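Local coordinates for ABC transporter, substrate binding protein (PDB 3C9H) that probably binds a solute in the periplasm and delivers it to an ABC transporter for uptake, and also binds magnesium, at residues 36-42 against 87-93; 99-103 against 263-267; 50-54 against 279-284; 77-82 against 102-107; 108-112 against 126-130. All coordinates share one frame; numbering follows the deposited sequence.

Contact 1. Residues 36-42 against 87-93. With MG (magnesium ion), chain C.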
# COMPACT_ATOMS: atom_id res chain seq x y z
N LEU A 36 -12.63 7.00 18.23
CA LEU A 36 -12.08 5.91 17.40
C LEU A 36 -10.58 6.12 17.22
O LEU A 36 -10.12 7.20 16.80
CB LEU A 36 -12.76 5.91 16.03
CG LEU A 36 -12.18 4.96 14.98
CD1 LEU A 36 -12.58 3.48 15.30
CD2 LEU A 36 -12.61 5.39 13.60
N VAL A 37 -9.81 5.10 17.52
CA VAL A 37 -8.38 5.15 17.32
C VAL A 37 -8.03 4.26 16.11
O VAL A 37 -8.38 3.08 16.08
CB VAL A 37 -7.59 4.71 18.55
CG1 VAL A 37 -6.11 4.70 18.24
CG2 VAL A 37 -7.89 5.68 19.75
N VAL A 38 -7.34 4.84 15.14
CA VAL A 38 -6.94 4.15 13.90
C VAL A 38 -5.42 4.14 13.76
O VAL A 38 -4.79 5.19 13.85
CB VAL A 38 -7.60 4.85 12.65
CG1 VAL A 38 -7.18 4.18 11.34
CG2 VAL A 38 -9.14 4.96 12.80
N TYR A 39 -4.81 2.97 13.58
CA TYR A 39 -3.44 2.89 13.05
C TYR A 39 -3.49 2.56 11.57
O TYR A 39 -3.99 1.49 11.19
CB TYR A 39 -2.57 1.85 13.74
CG TYR A 39 -2.46 1.98 15.24
CD1 TYR A 39 -2.87 3.13 15.92
CD2 TYR A 39 -1.92 0.91 16.00
CE1 TYR A 39 -2.75 3.20 17.32
CE2 TYR A 39 -1.83 0.97 17.34
CZ TYR A 39 -2.23 2.12 18.01
OH TYR A 39 -2.11 2.15 19.38
N SER A 40 -2.99 3.46 10.74
CA SER A 40 -3.10 3.35 9.27
C SER A 40 -1.88 3.81 8.52
O SER A 40 -1.14 4.70 8.94
CB SER A 40 -4.33 4.11 8.80
OG SER A 40 -4.43 4.18 7.40
N SER A 41 -1.61 3.16 7.41
CA SER A 41 -0.51 3.56 6.57
C SER A 41 -0.97 4.47 5.45
O SER A 41 -0.13 4.93 4.69
CB SER A 41 0.22 2.35 6.00
OG SER A 41 -0.57 1.63 5.06
N LEU A 42 -2.27 4.70 5.33
CA LEU A 42 -2.82 5.56 4.29
C LEU A 42 -2.46 7.00 4.65
O LEU A 42 -2.86 7.52 5.71
CB LEU A 42 -4.33 5.37 4.13
CG LEU A 42 -5.03 6.25 3.05
CD1 LEU A 42 -4.48 6.03 1.63
CD2 LEU A 42 -6.52 6.06 3.02
N THR A 87 -5.19 -1.33 22.37
CA THR A 87 -4.51 -0.94 21.14
C THR A 87 -5.55 -0.25 20.24
O THR A 87 -6.64 0.08 20.69
CB THR A 87 -3.78 -2.18 20.49
OG1 THR A 87 -2.85 -1.75 19.49
CG2 THR A 87 -4.75 -3.19 19.86
N ALA A 88 -5.20 -0.04 18.98
CA ALA A 88 -6.10 0.61 18.02
C ALA A 88 -7.42 -0.15 17.88
O ALA A 88 -7.49 -1.36 18.12
CB ALA A 88 -5.42 0.71 16.65
N ASP A 89 -8.45 0.58 17.46
CA ASP A 89 -9.74 -0.01 17.19
C ASP A 89 -9.84 -0.54 15.74
O ASP A 89 -10.70 -1.38 15.45
CB ASP A 89 -10.81 1.05 17.44
CG ASP A 89 -10.74 1.62 18.86
OD1 ASP A 89 -10.53 0.82 19.78
OD2 ASP A 89 -10.87 2.84 19.06
N PHE A 90 -8.99 -0.00 14.86
CA PHE A 90 -8.90 -0.35 13.44
C PHE A 90 -7.45 -0.23 12.96
O PHE A 90 -6.78 0.78 13.23
CB PHE A 90 -9.82 0.56 12.60
CG PHE A 90 -9.99 0.10 11.17
CD1 PHE A 90 -10.55 -1.12 10.85
CD2 PHE A 90 -9.60 0.91 10.14
CE1 PHE A 90 -10.68 -1.51 9.51
CE2 PHE A 90 -9.74 0.53 8.80
CZ PHE A 90 -10.29 -0.70 8.50
N ALA A 91 -6.97 -1.28 12.28
CA ALA A 91 -5.66 -1.31 11.70
C ALA A 91 -5.84 -1.41 10.21
O ALA A 91 -6.55 -2.31 9.72
CB ALA A 91 -4.84 -2.50 12.22
N PHE A 92 -5.21 -0.53 9.47
CA PHE A 92 -5.38 -0.45 8.02
C PHE A 92 -4.01 -0.32 7.35
O PHE A 92 -3.33 0.71 7.52
CB PHE A 92 -6.29 0.75 7.71
CG PHE A 92 -6.71 0.86 6.25
CD1 PHE A 92 -7.34 -0.18 5.62
CD2 PHE A 92 -6.53 2.06 5.55
CE1 PHE A 92 -7.75 -0.08 4.31
CE2 PHE A 92 -6.96 2.16 4.23
CZ PHE A 92 -7.56 1.07 3.62
N SER A 93 -3.61 -1.35 6.61
CA SER A 93 -2.24 -1.49 6.14
C SER A 93 -2.13 -2.12 4.77
O SER A 93 -2.85 -3.07 4.44
CB SER A 93 -1.46 -2.35 7.13
OG SER A 93 -0.13 -2.54 6.72
MG MG C . 1.84 5.81 3.99
O HOH W 1 -3.25 1.38 4.47
O HOH W 2 2.37 6.84 5.96

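Contact 2. Residues 99-103 against 263-267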
# COMPACT_ATOMS: atom_id res chain seq x y z
N GLN A 99 -0.59 -8.03 8.02
CA GLN A 99 -1.97 -8.02 8.48
C GLN A 99 -2.54 -9.42 8.61
O GLN A 99 -3.23 -9.73 9.57
CB GLN A 99 -2.84 -7.17 7.56
CG GLN A 99 -2.52 -5.67 7.68
CD GLN A 99 -3.11 -5.05 8.95
OE1 GLN A 99 -2.52 -5.14 10.03
NE2 GLN A 99 -4.28 -4.39 8.82
N VAL A 100 -2.25 -10.27 7.65
CA VAL A 100 -2.68 -11.68 7.72
C VAL A 100 -1.94 -12.38 8.87
O VAL A 100 -2.55 -13.13 9.61
CB VAL A 100 -2.50 -12.40 6.37
CG1 VAL A 100 -2.73 -13.96 6.51
CG2 VAL A 100 -3.48 -11.80 5.35
N LYS A 101 -0.65 -12.12 9.04
CA LYS A 101 0.05 -12.62 10.24
C LYS A 101 -0.59 -12.22 11.58
O LYS A 101 -0.78 -13.07 12.44
CB LYS A 101 1.53 -12.26 10.23
CG LYS A 101 2.30 -12.86 11.42
CD LYS A 101 3.78 -12.79 11.18
CE LYS A 101 4.59 -13.52 12.29
NZ LYS A 101 4.15 -14.96 12.57
N LEU A 102 -0.91 -10.94 11.80
CA LEU A 102 -1.64 -10.55 13.01
C LEU A 102 -2.89 -11.39 13.18
O LEU A 102 -3.15 -11.90 14.26
CB LEU A 102 -2.07 -9.08 13.00
CG LEU A 102 -1.05 -7.95 13.15
CD1 LEU A 102 -1.75 -6.61 12.89
CD2 LEU A 102 -0.38 -7.96 14.50
N SER A 103 -3.66 -11.52 12.10
CA SER A 103 -4.93 -12.22 12.13
C SER A 103 -4.72 -13.71 12.43
O SER A 103 -5.46 -14.33 13.21
CB SER A 103 -5.64 -12.02 10.79
OG SER A 103 -5.89 -10.64 10.54
N ARG A 263 -5.12 -2.84 0.35
CA ARG A 263 -5.03 -2.46 1.76
C ARG A 263 -5.96 -3.37 2.57
O ARG A 263 -7.12 -3.61 2.19
CB ARG A 263 -5.43 -1.00 1.96
CG ARG A 263 -4.43 -0.04 1.37
CD ARG A 263 -4.85 1.40 1.47
NE ARG A 263 -4.02 2.12 0.52
CZ ARG A 263 -2.83 2.63 0.79
NH1 ARG A 263 -2.34 2.67 2.02
NH2 ARG A 263 -2.15 3.17 -0.21
N ILE A 264 -5.46 -3.88 3.68
CA ILE A 264 -6.20 -4.81 4.53
C ILE A 264 -6.59 -4.14 5.83
O ILE A 264 -5.75 -3.55 6.52
CB ILE A 264 -5.37 -6.09 4.80
CG1 ILE A 264 -5.24 -6.95 3.53
CG2 ILE A 264 -5.98 -6.94 5.95
CD1 ILE A 264 -4.43 -8.25 3.82
N GLY A 265 -7.89 -4.19 6.13
CA GLY A 265 -8.44 -3.70 7.35
C GLY A 265 -8.85 -4.82 8.28
O GLY A 265 -9.37 -5.84 7.86
N LEU A 266 -8.62 -4.60 9.57
CA LEU A 266 -9.03 -5.54 10.64
C LEU A 266 -9.19 -4.76 11.95
O LEU A 266 -8.67 -3.67 12.08
CB LEU A 266 -8.01 -6.67 10.80
CG LEU A 266 -6.57 -6.31 11.22
CD1 LEU A 266 -6.49 -6.09 12.73
CD2 LEU A 266 -5.53 -7.41 10.75
N VAL A 267 -9.96 -5.34 12.88
CA VAL A 267 -10.16 -4.82 14.21
C VAL A 267 -9.31 -5.66 15.14
O VAL A 267 -9.50 -6.87 15.21
CB VAL A 267 -11.64 -4.95 14.65
CG1 VAL A 267 -11.81 -4.59 16.13
CG2 VAL A 267 -12.54 -4.10 13.74

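Contact 3. Residues 50-54 against 279-284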
# COMPACT_ATOMS: atom_id res chain seq x y z
N MET A 50 -12.20 10.16 3.62
CA MET A 50 -12.79 8.98 4.26
C MET A 50 -13.19 9.29 5.70
O MET A 50 -14.31 8.95 6.14
CB MET A 50 -11.86 7.77 4.20
CG MET A 50 -11.60 7.24 2.80
SD MET A 50 -13.03 6.66 1.83
CE MET A 50 -13.32 5.12 2.71
N ILE A 51 -12.29 9.95 6.42
CA ILE A 51 -12.57 10.37 7.78
C ILE A 51 -13.80 11.31 7.82
O ILE A 51 -14.70 11.14 8.64
CB ILE A 51 -11.33 11.01 8.44
CG1 ILE A 51 -10.21 9.96 8.61
CG2 ILE A 51 -11.68 11.58 9.79
CD1 ILE A 51 -8.80 10.51 8.74
N GLU A 52 -13.84 12.29 6.93
CA GLU A 52 -14.97 13.22 6.87
C GLU A 52 -16.27 12.49 6.55
O GLU A 52 -17.30 12.78 7.17
CB GLU A 52 -14.70 14.32 5.84
CG GLU A 52 -13.62 15.29 6.33
CD GLU A 52 -13.12 16.27 5.26
OE1 GLU A 52 -13.46 16.09 4.05
OE2 GLU A 52 -12.35 17.19 5.64
N GLY A 53 -16.24 11.55 5.62
CA GLY A 53 -17.43 10.78 5.26
C GLY A 53 -17.96 9.96 6.42
O GLY A 53 -19.16 9.96 6.71
N PHE A 54 -17.05 9.29 7.10
CA PHE A 54 -17.38 8.54 8.30
C PHE A 54 -18.02 9.42 9.36
O PHE A 54 -19.04 9.05 9.94
CB PHE A 54 -16.11 7.86 8.86
CG PHE A 54 -16.35 7.14 10.16
CD1 PHE A 54 -16.99 5.90 10.16
CD2 PHE A 54 -15.98 7.72 11.37
CE1 PHE A 54 -17.23 5.23 11.38
CE2 PHE A 54 -16.23 7.06 12.59
CZ PHE A 54 -16.83 5.82 12.58
N ARG A 279 -17.48 -0.29 13.01
CA ARG A 279 -18.28 0.74 12.33
C ARG A 279 -17.49 1.39 11.20
O ARG A 279 -18.01 1.63 10.11
CB ARG A 279 -18.75 1.84 13.30
CG ARG A 279 -20.09 2.42 12.81
CD ARG A 279 -20.57 3.61 13.58
NE ARG A 279 -20.87 3.26 14.96
CZ ARG A 279 -21.34 4.12 15.87
NH1 ARG A 279 -21.54 5.40 15.57
NH2 ARG A 279 -21.56 3.69 17.11
N TYR A 280 -16.24 1.73 11.50
CA TYR A 280 -15.32 2.31 10.53
C TYR A 280 -15.03 1.31 9.39
O TYR A 280 -15.10 1.65 8.20
CB TYR A 280 -14.04 2.68 11.25
CG TYR A 280 -13.13 3.63 10.54
CD1 TYR A 280 -13.41 4.99 10.47
CD2 TYR A 280 -11.93 3.18 9.99
CE1 TYR A 280 -12.52 5.89 9.85
CE2 TYR A 280 -11.03 4.08 9.37
CZ TYR A 280 -11.34 5.43 9.31
OH TYR A 280 -10.47 6.31 8.69
N LEU A 281 -14.73 0.08 9.76
CA LEU A 281 -14.57 -0.99 8.74
C LEU A 281 -15.80 -1.12 7.84
O LEU A 281 -15.69 -1.14 6.61
CB LEU A 281 -14.26 -2.32 9.43
CG LEU A 281 -14.13 -3.54 8.55
CD1 LEU A 281 -13.12 -3.31 7.36
CD2 LEU A 281 -13.76 -4.75 9.40
N GLU A 282 -16.98 -1.19 8.44
CA GLU A 282 -18.21 -1.21 7.67
C GLU A 282 -18.28 0.00 6.71
O GLU A 282 -18.66 -0.16 5.55
CB GLU A 282 -19.41 -1.20 8.61
CG GLU A 282 -20.72 -1.56 7.97
CD GLU A 282 -21.73 -2.02 9.00
OE1 GLU A 282 -22.03 -1.18 9.87
OE2 GLU A 282 -22.16 -3.21 8.95
N PHE A 283 -17.90 1.19 7.19
CA PHE A 283 -17.91 2.35 6.32
C PHE A 283 -16.94 2.20 5.13
O PHE A 283 -17.30 2.48 3.99
CB PHE A 283 -17.65 3.65 7.10
CG PHE A 283 -17.61 4.86 6.21
CD1 PHE A 283 -18.78 5.51 5.84
CD2 PHE A 283 -16.40 5.29 5.69
CE1 PHE A 283 -18.72 6.61 4.98
CE2 PHE A 283 -16.34 6.40 4.82
CZ PHE A 283 -17.49 7.05 4.46
N PHE A 284 -15.72 1.75 5.41
CA PHE A 284 -14.74 1.46 4.37
C PHE A 284 -15.20 0.41 3.36
O PHE A 284 -14.72 0.40 2.24
CB PHE A 284 -13.39 1.06 4.97
CG PHE A 284 -12.48 2.24 5.26
CD1 PHE A 284 -11.20 2.32 4.68
CD2 PHE A 284 -12.92 3.29 6.06
CE1 PHE A 284 -10.38 3.40 4.92
CE2 PHE A 284 -12.11 4.39 6.30
CZ PHE A 284 -10.83 4.44 5.73

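Contact 4. Residues 77-82 against 102-107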
# COMPACT_ATOMS: atom_id res chain seq x y z
N ILE A 77 0.90 -2.99 17.46
CA ILE A 77 -0.23 -3.81 17.85
C ILE A 77 0.24 -5.04 18.65
O ILE A 77 -0.35 -5.38 19.68
CB ILE A 77 -1.10 -4.20 16.62
CG1 ILE A 77 -1.86 -2.97 16.13
CG2 ILE A 77 -2.05 -5.36 16.99
CD1 ILE A 77 -2.63 -3.15 14.83
N VAL A 78 1.30 -5.68 18.18
CA VAL A 78 1.87 -6.85 18.89
C VAL A 78 2.38 -6.44 20.29
O VAL A 78 2.09 -7.11 21.28
CB VAL A 78 3.01 -7.51 18.10
CG1 VAL A 78 3.77 -8.61 18.99
CG2 VAL A 78 2.49 -8.15 16.83
N LYS A 79 3.15 -5.37 20.36
CA LYS A 79 3.68 -4.89 21.64
C LYS A 79 2.62 -4.48 22.64
O LYS A 79 2.69 -4.86 23.80
CB LYS A 79 4.61 -3.71 21.42
CG LYS A 79 5.95 -4.16 21.00
CD LYS A 79 6.88 -2.97 20.81
CE LYS A 79 8.08 -3.31 19.90
NZ LYS A 79 8.35 -2.11 19.03
N GLU A 80 1.65 -3.69 22.19
CA GLU A 80 0.59 -3.23 23.06
C GLU A 80 -0.29 -4.38 23.53
O GLU A 80 -0.59 -4.48 24.71
CB GLU A 80 -0.26 -2.14 22.38
CG GLU A 80 0.50 -0.82 22.26
CD GLU A 80 -0.17 0.25 21.39
OE1 GLU A 80 -1.12 -0.06 20.63
OE2 GLU A 80 0.27 1.42 21.47
N THR A 81 -0.65 -5.27 22.62
CA THR A 81 -1.47 -6.41 22.96
C THR A 81 -0.72 -7.30 23.96
O THR A 81 -1.27 -7.65 24.99
CB THR A 81 -1.87 -7.24 21.71
OG1 THR A 81 -2.57 -6.40 20.78
CG2 THR A 81 -2.79 -8.42 22.12
N ASP A 82 0.54 -7.62 23.66
CA ASP A 82 1.35 -8.49 24.53
C ASP A 82 1.49 -7.90 25.94
O ASP A 82 1.55 -8.65 26.93
CB ASP A 82 2.74 -8.72 23.93
CG ASP A 82 2.76 -9.69 22.75
OD1 ASP A 82 1.73 -10.35 22.43
OD2 ASP A 82 3.83 -9.80 22.11
N LEU A 102 -0.91 -10.94 11.80
CA LEU A 102 -1.64 -10.55 13.01
C LEU A 102 -2.89 -11.39 13.18
O LEU A 102 -3.15 -11.90 14.26
CB LEU A 102 -2.07 -9.08 13.00
CG LEU A 102 -1.05 -7.95 13.15
CD1 LEU A 102 -1.75 -6.61 12.89
CD2 LEU A 102 -0.38 -7.96 14.50
N SER A 103 -3.66 -11.52 12.10
CA SER A 103 -4.93 -12.22 12.13
C SER A 103 -4.72 -13.71 12.43
O SER A 103 -5.46 -14.33 13.21
CB SER A 103 -5.64 -12.02 10.79
OG SER A 103 -5.89 -10.64 10.54
N ASN A 104 -3.69 -14.28 11.81
CA ASN A 104 -3.33 -15.68 12.08
C ASN A 104 -2.86 -15.94 13.54
O ASN A 104 -3.08 -17.02 14.09
CB ASN A 104 -2.25 -16.10 11.08
CG ASN A 104 -2.04 -17.59 11.04
OD1 ASN A 104 -0.99 -18.08 11.48
ND2 ASN A 104 -3.02 -18.33 10.54
N ASP A 105 -2.19 -14.97 14.16
CA ASP A 105 -1.57 -15.18 15.47
C ASP A 105 -2.45 -14.74 16.62
O ASP A 105 -2.02 -14.75 17.77
CB ASP A 105 -0.22 -14.45 15.56
CG ASP A 105 0.84 -15.04 14.67
OD1 ASP A 105 0.66 -16.19 14.23
OD2 ASP A 105 1.87 -14.38 14.42
N GLY A 106 -3.70 -14.37 16.32
CA GLY A 106 -4.64 -14.04 17.38
C GLY A 106 -4.74 -12.57 17.77
O GLY A 106 -5.44 -12.25 18.72
N TYR A 107 -4.08 -11.69 17.01
CA TYR A 107 -4.07 -10.26 17.30
C TYR A 107 -5.25 -9.49 16.69
O TYR A 107 -5.43 -8.31 16.98
CB TYR A 107 -2.72 -9.63 16.87
CG TYR A 107 -1.56 -10.10 17.73
CD1 TYR A 107 -1.21 -9.41 18.90
CD2 TYR A 107 -0.85 -11.24 17.40
CE1 TYR A 107 -0.16 -9.87 19.71
CE2 TYR A 107 0.22 -11.70 18.20
CZ TYR A 107 0.54 -11.01 19.35
OH TYR A 107 1.58 -11.46 20.13
O HOH W 3 -4.80 -6.93 19.37

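Contact 5. Residues 108-112 against 126-130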
# COMPACT_ATOMS: atom_id res chain seq x y z
N ALA A 108 -6.06 -10.17 15.88
CA ALA A 108 -7.29 -9.60 15.35
C ALA A 108 -8.50 -10.29 16.00
O ALA A 108 -8.36 -11.29 16.72
CB ALA A 108 -7.33 -9.75 13.83
N GLN A 109 -9.68 -9.72 15.76
CA GLN A 109 -10.93 -10.37 16.13
C GLN A 109 -11.89 -10.31 14.93
O GLN A 109 -11.79 -9.42 14.09
CB GLN A 109 -11.54 -9.73 17.39
CG GLN A 109 -11.84 -8.24 17.29
CD GLN A 109 -12.52 -7.72 18.54
OE1 GLN A 109 -13.67 -8.03 18.79
NE2 GLN A 109 -11.80 -6.95 19.34
N ARG A 110 -12.80 -11.28 14.88
CA ARG A 110 -13.72 -11.45 13.79
C ARG A 110 -14.68 -10.27 13.74
O ARG A 110 -15.13 -9.76 14.78
CB ARG A 110 -14.48 -12.78 13.95
CG ARG A 110 -15.39 -13.16 12.82
CD ARG A 110 -16.07 -14.54 13.08
NE ARG A 110 -16.81 -15.04 11.92
CZ ARG A 110 -16.35 -15.94 11.05
NH1 ARG A 110 -15.13 -16.47 11.17
NH2 ARG A 110 -17.12 -16.32 10.05
N SER A 111 -15.01 -9.87 12.52
CA SER A 111 -15.96 -8.81 12.29
C SER A 111 -17.04 -9.29 11.34
O SER A 111 -16.84 -9.29 10.12
CB SER A 111 -15.26 -7.60 11.67
OG SER A 111 -14.36 -7.03 12.57
N ASP A 112 -18.18 -9.71 11.91
CA ASP A 112 -19.30 -10.22 11.13
C ASP A 112 -20.20 -9.07 10.80
O ASP A 112 -21.01 -8.63 11.64
CB ASP A 112 -20.09 -11.26 11.92
CG ASP A 112 -19.32 -12.54 12.12
OD1 ASP A 112 -18.53 -12.88 11.23
OD2 ASP A 112 -19.52 -13.19 13.17
N ARG A 126 -11.61 -15.14 6.78
CA ARG A 126 -12.36 -15.49 7.99
C ARG A 126 -13.16 -14.38 8.63
O ARG A 126 -13.28 -14.34 9.86
CB ARG A 126 -11.41 -16.05 9.04
CG ARG A 126 -10.69 -17.26 8.56
CD ARG A 126 -10.06 -17.95 9.72
NE ARG A 126 -9.45 -19.20 9.32
CZ ARG A 126 -8.51 -19.85 10.01
NH1 ARG A 126 -8.03 -19.36 11.16
NH2 ARG A 126 -8.02 -20.98 9.52
N ASN A 127 -13.75 -13.51 7.81
CA ASN A 127 -14.54 -12.37 8.28
C ASN A 127 -13.75 -11.48 9.26
O ASN A 127 -14.33 -10.71 10.03
CB ASN A 127 -15.85 -12.86 8.92
CG ASN A 127 -17.00 -13.02 7.92
OD1 ASN A 127 -18.17 -13.01 8.32
ND2 ASN A 127 -16.69 -13.17 6.64
N THR A 128 -12.43 -11.56 9.15
CA THR A 128 -11.51 -10.95 10.11
C THR A 128 -10.61 -9.89 9.48
O THR A 128 -10.57 -8.76 9.96
CB THR A 128 -10.64 -12.05 10.80
OG1 THR A 128 -11.51 -12.95 11.49
CG2 THR A 128 -9.68 -11.43 11.84
N ALA A 129 -9.86 -10.28 8.44
CA ALA A 129 -9.05 -9.41 7.59
C ALA A 129 -9.70 -9.25 6.21
O ALA A 129 -9.99 -10.26 5.51
CB ALA A 129 -7.66 -10.00 7.43
N TYR A 130 -9.94 -8.00 5.83
CA TYR A 130 -10.58 -7.68 4.57
C TYR A 130 -9.70 -6.81 3.70
O TYR A 130 -9.22 -5.75 4.13
CB TYR A 130 -11.87 -6.90 4.84
CG TYR A 130 -12.93 -7.65 5.63
CD1 TYR A 130 -13.91 -8.36 4.97
CD2 TYR A 130 -12.99 -7.59 7.03
CE1 TYR A 130 -14.92 -9.05 5.66
CE2 TYR A 130 -14.00 -8.28 7.73
CZ TYR A 130 -14.96 -8.99 7.04
OH TYR A 130 -15.96 -9.65 7.68
O HOH W 4 -11.62 -7.69 12.06

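Contact 1. Residues 36-42 against 87-93
The methyl group of Ala88 sits almost exactly above the middle of the Tyr39 ring, its CB 3.4 Å from the ring centroid and 5° off the normal. This CH-pi contact depends on CG of Tyr39 lying anti to the carbonyl carbon (chi1 -55°), which swings the ring over residues 87-88. The far end is held too, since Tyr39 OH and Thr87 OG1 both hydrogen-bond to Glu80 OE1. Asp89 then grips Val37 twice: its N donates to Val37 O at 2.9 Å, and its OD2 accepts from Val37 N at 2.9 Å on the anti side of the carboxylate, tilted out of its plane. Asp89 OD1 is taken by Asn273 N. From here the strands run parallel, Tyr39 N bonding Phe90 O (3.0 Å), Phe92 N bonding Tyr39 O (2.9 Å) and Ser41 N bonding Phe92 O (3.0 Å). As the strand ends, Ser40 OG accepts from Leu42 N in an ST turn, bonds Tyr65 OH outside the pair and meets the edge of the Phe92 ring. Ser41 O binds magnesium at 2.3 Å, alongside Asp43, and Ser41 OG bonds a citrate, probably from the crystallisation liquor. The arrangement is consistent with the binding-site end of parallel strands in a periplasmic binding protein lobe.

Contact 2. Residues 99-103 against 263-267
Gln99 supplies the polar link between the helix and the strand, its NE2 donating to Ile264 O at 2.9 Å with an N-H...O angle of 156°. The acceptor lies close to the plane of the side-chain amide, but the donor stands well above the plane of the Ile264 carbonyl. A bend in the glutamine chain at chi2 (-76°) folds the amide across to the strand. The same nitrogen makes a weak bond to Ala91 O, so one amide spans the neighbouring antiparallel strands 90-93 and 258-268.

A second polar cluster stays within the helix. Gln99 O accepts from Ser103 N at 3.1 Å and from Ser103 OG at 3.0 Å, the two donors reaching it from opposite faces of the carbonyl plane. Against this pair rests a methyl of the strand: Leu266 CD2 is 3.3 Å from Ser103 OG, and it also touches Gln99 O.

Apolar contacts fill the remaining surface. Ile264 and Gln99 lie alongside, running opposite ways, CG2 of the isoleucine 3.5 Å from CB of the glutamine, and the isoleucine's CD1 reaches Val100 CG2 at 4.0 Å. Gly265, between the two strand residues that face the helix, bonds through its backbone to Tyr130 on the next strand.

The helix thus packs on the sheet of an alpha/beta lobe, as in periplasmic binding proteins. Every touching residue is buried, and the chemistry matches: the NE2 group of Gln99 is met by the carbonyl of Ile264 and, weakly, by that of Ala91, and the hydroxyl of Ser103 by its own helix, which lets aliphatic groups close over both.

Contact 3. Residues 50-54 against 279-284
Met50 O takes the helical bond from Phe54 N at 2.9 Å, and the ring of Phe283 comes up against this same turn, its CE2 3.5 Å from the oxygen. The ring lies with one face over Phe54 N. Its CZ rests 3.5 Å from Gly53 C, where the lack of a side chain lets the Phe283 ring lie against the backbone. Phe54 CB also stands over that ring, while CB of Phe283 meets the edge of the Phe54 ring in return. These are two helices of the alpha/beta lobe, crossing at 112° with segment axes 10.5 Å apart; both Phe54 and Tyr280 pack on Leu36 of the sheet, and Tyr280 also meets the ring of Phe90. Between Phe54 and Tyr280 the stack is T-shaped: the tyrosine edge points at the phenylalanine face, with centroids 5.0 Å apart and planes at 73°, CD1 of the tyrosine lying above the ring centre. The tyrosine's OH is buried beside Ile51 CG1 (3.7 Å) and has no hydrogen-bond partner in the model. At the other end Met50, bent at chi2 and chi3, lays its CE over the centre of the Phe284 ring, 3.7 Å from the centroid, with SD farther out in a Met-aromatic contact.

Contact 4. Residues 77-82 against 102-107
Tyr107 leans on helix 70-82 with one ring face and one ring edge. Over the face stands Val78, its CG2 4.2 Å from the ring centroid and only 8° off the normal. Along the edge, Thr81 CB touches CD1 of the tyrosine at 3.6 Å, and farther out the hydroxyl reaches Asp82. There the two side chains meet nearly perpendicular, with carboxylate and ring planes 57° apart, and Tyr107 OH donates to the syn lone pair of Asp82 OD1 at 2.6 Å. The tyrosine is brought round by the end of its own helix: Tyr107 N turns back to Leu102 O at 2.9 Å, with Gly106 at positive phi between. A water donates to both Tyr107 O and Thr81 OG1, and this hydroxyl gives its own proton to Ile77 O at 2.7 Å, on the face opposite to Thr81 N. Deeper in, Leu102 wedges between the two aliphatic residues, CD2 lying 3.7 Å from Val78 CG2 and 4.0 Å from Ile77 CG2. Ile77 continues inward onto Ala91 and Pro268 of the sheet. Two helices lying side by side across one face of a central sheet are characteristic of the alpha/beta lobe of a periplasmic binding protein.

Contact 5. Residues 108-112 against 126-130
The guanidinium of Arg110 lies flat against the turn at residues 126-127, with Asn127 CB and Arg126 O over one face and Asp112 OD2 at its edge. Asn127 CB is 3.7 Å above the plane, offset from the group's centre. An extended chain, with CG anti to the backbone N (chi1 -174°), carries the group there, and a bent salt bridge from NE to the syn lone pair of Asp112 OD1 (2.8 Å) restrains it. The other flat group, the Tyr130 ring, meets Ser111 O in its plane: Tyr130 OH donates to that oxygen at 2.6 Å, nearly along the C=O axis. Ser111 N in turn bonds Asn127 O at 2.7 Å. Arg126 and Asn127 both adopt left-handed helical backbone angles, and a classic beta bulge follows, in which Thr128 and Ala129 face Trp125. Thr128 places CG2 3.5 Å from Ala108 CB and folds OG1 back to Arg126 O. A water completes the join, donating to Gln109 O (2.7 Å) and Thr128 O (2.6 Å) and accepting from Ser111 OG. Since most of these bonds end on backbone atoms, the turn is joined to the 108-112 segment largely through main-chain polar groups, with the Arg110-Asp112 pair at the exposed side.

In the fold
The five contacts appear to build one alpha/beta lobe in layers. Contact 1 pairs two of its parallel strands; contact 2, its centre about 10 Å away, ties the next strand, 258-268, to helix 96-104, and contact 5, centred about 8 Å from contact 2, lies where strands 108-109 and 129-131 join 258-268. Helices cover the sheet: contact 3 lies beside Phe90 and Phe92, contact 4 beside Tyr39 and Ala91, their centres about 23 Å apart. Along the chain contacts 2, 4 and 5 are nested within the long loop closed by contact 3, whose segments alternate with those of contact 1. Contacts 2 and 5 bring the chain back at 258-268 beside 129-131, consistent with two-lobed binding proteins, with part of the magnesium site in contact 1.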